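Local coordinates for odorant-binding protein (Phormia regina, PDB 5DIC) that binds fatty acids such as palmitate and probably carries these poorly soluble molecules as a secreted odorant-binding protein of the blowfly oral disk, at residues Val64-Leu70 / Val82-Leu86. Numbering follows the deposited sequence.
Sequences VQEAVVL and VKAAL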
loop_
_atom_site.group_PDB
_atom_site.type_symbol
_atom_site.label_atom_id
_atom_site.label_comp_id
_atom_site.label_asym_id
_atom_site.label_seq_id
_atom_site.Cartn_x
_atom_site.Cartn_y
_atom_site.Cartn_z
ATOM N N VAL A 64 -6.084 -6.704 -6.580
ATOM C CA VAL A 64 -6.505 -5.403 -6.074
ATOM C C VAL A 64 -8.009 -5.365 -5.881
ATOM O O VAL A 64 -8.774 -5.766 -6.778
ATOM C CB VAL A 64 -6.009 -4.279 -6.980
ATOM C CG1 VAL A 64 -6.505 -2.947 -6.474
ATOM C CG2 VAL A 64 -4.490 -4.302 -7.105
ATOM N N GLN A 65 -8.433 -4.915 -4.698
ATOM C CA GLN A 65 -9.859 -4.846 -4.353
ATOM C C GLN A 65 -10.378 -3.486 -4.793
ATOM O O GLN A 65 -10.194 -2.477 -4.098
ATOM C CB GLN A 65 -10.081 -5.084 -2.885
ATOM C CG GLN A 65 -9.526 -6.411 -2.424
ATOM C CD GLN A 65 -10.053 -7.560 -3.217
ATOM O OE1 GLN A 65 -11.285 -7.699 -3.362
ATOM N NE2 GLN A 65 -9.157 -8.322 -3.868
ATOM N N GLU A 66 -10.938 -3.443 -5.997
ATOM C CA GLU A 66 -11.124 -2.176 -6.686
ATOM C C GLU A 66 -12.118 -1.250 -5.992
ATOM O O GLU A 66 -11.888 -0.046 -5.934
ATOM C CB GLU A 66 -11.571 -2.433 -8.119
ATOM C CG GLU A 66 -10.536 -3.223 -8.892
ATOM C CD GLU A 66 -10.921 -3.502 -10.303
ATOM O OE1 GLU A 66 -11.702 -2.715 -10.887
ATOM O OE2 GLU A 66 -10.426 -4.526 -10.813
ATOM N N ALA A 67 -13.197 -1.787 -5.456
ATOM C CA ALA A 67 -14.176 -0.950 -4.803
ATOM C C ALA A 67 -13.593 -0.249 -3.581
ATOM O O ALA A 67 -13.934 0.902 -3.309
ATOM C CB ALA A 67 -15.424 -1.757 -4.425
ATOM N N VAL A 68 -12.716 -0.933 -2.851
ATOM C CA VAL A 68 -12.102 -0.348 -1.676
ATOM C C VAL A 68 -11.096 0.726 -2.062
ATOM O O VAL A 68 -11.078 1.804 -1.473
ATOM C CB VAL A 68 -11.498 -1.415 -0.756
ATOM C CG1 VAL A 68 -10.824 -0.763 0.426
ATOM C CG2 VAL A 68 -12.563 -2.389 -0.288
ATOM N N VAL A 69 -10.301 0.449 -3.088
ATOM C CA VAL A 69 -9.381 1.462 -3.596
ATOM C C VAL A 69 -10.159 2.709 -4.013
ATOM O O VAL A 69 -9.756 3.815 -3.692
ATOM C CB VAL A 69 -8.533 0.884 -4.745
ATOM C CG1 VAL A 69 -7.748 1.995 -5.422
ATOM C CG2 VAL A 69 -7.613 -0.204 -4.222
ATOM N N LEU A 70 -11.229 2.519 -4.786
ATOM C CA LEU A 70 -12.040 3.662 -5.173
ATOM C C LEU A 70 -12.631 4.403 -3.982
ATOM O O LEU A 70 -12.614 5.637 -3.935
ATOM C CB LEU A 70 -13.155 3.218 -6.129
ATOM C CG LEU A 70 -12.655 2.869 -7.531
ATOM C CD1 LEU A 70 -13.666 1.979 -8.234
ATOM C CD2 LEU A 70 -12.388 4.110 -8.371
ATOM N N VAL A 82 -8.542 7.545 -10.529
ATOM C CA VAL A 82 -8.287 6.340 -9.773
ATOM C C VAL A 82 -8.629 5.111 -10.627
ATOM O O VAL A 82 -7.883 4.129 -10.633
ATOM C CB VAL A 82 -9.049 6.330 -8.440
ATOM C CG1 VAL A 82 -8.833 5.007 -7.717
ATOM C CG2 VAL A 82 -8.536 7.462 -7.563
ATOM N N LYS A 83 -9.715 5.171 -11.409
ATOM C CA LYS A 83 -10.055 4.051 -12.321
ATOM C C LYS A 83 -8.952 3.837 -13.346
ATOM O O LYS A 83 -8.609 2.704 -13.672
ATOM C CB LYS A 83 -11.391 4.319 -13.024
ATOM C CG LYS A 83 -12.577 4.134 -12.098
ATOM C CD LYS A 83 -13.912 4.373 -12.769
ATOM C CE LYS A 83 -15.045 4.008 -11.833
ATOM N NZ LYS A 83 -16.396 4.246 -12.413
ATOM N N ALA A 84 -8.352 4.925 -13.819
ATOM C CA ALA A 84 -7.283 4.807 -14.783
ATOM C C ALA A 84 -6.054 4.162 -14.136
ATOM O O ALA A 84 -5.391 3.311 -14.740
ATOM C CB ALA A 84 -6.930 6.167 -15.365
ATOM N N ALA A 85 -5.743 4.536 -12.898
ATOM C CA ALA A 85 -4.613 3.923 -12.182
ATOM C C ALA A 85 -4.868 2.442 -11.915
ATOM O O ALA A 85 -3.965 1.609 -12.054
ATOM C CB ALA A 85 -4.394 4.633 -10.869
ATOM N N LEU A 86 -6.105 2.097 -11.575
ATOM C CA LEU A 86 -6.473 0.696 -11.441
ATOM C C LEU A 86 -6.249 -0.060 -12.734
ATOM O O LEU A 86 -5.688 -1.158 -12.727
ATOM C CB LEU A 86 -7.935 0.549 -10.989
ATOM C CG LEU A 86 -8.163 0.808 -9.498
ATOM C CD1 LEU A 86 -9.612 1.136 -9.243
ATOM C CD2 LEU A 86 -7.726 -0.368 -8.678
#
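The first turn of helix 66-77, entered through V64 at the end of strand 63-64 and the N-cap residue Q65, runs roughly antiparallel to 82-86 of helix 79-89; the short axes approach to 10.4 Å, with 141° between their N-to-C directions. The two form a helical hairpin in the mainly helical PBP/GOBP fold, joined by apolar side chains with no hydrogen bond between the segments. L86 reaches into the first turn: its CD2 lies 3.6 Å from V64 CG1 and also meets V69 CG1 and the CG methylene of E66, while its CD1 packs 3.9 Å from L70 CG. An alanine here would probably open a gap among V64, V69 and L70 and cost F108 of helix 97-113 one of its packing partners. One turn earlier, chi1 of 176° sends V82 CG1 away from its backbone N and onto both V69 CG1, at 3.9 Å, and L70 CD2. V69 lies close to bound palmitic acid and A85 touches it, so this part of the hairpin borders the fatty-acid site. At the edges of the contact, E66 OE2 forms a salt bridge with K90 NZ and K83 NZ one with E79 OE2. The lysine's aliphatic stem crosses L70 nearly at a right angle, with K83 CG 3.7 Å from L70 CD2.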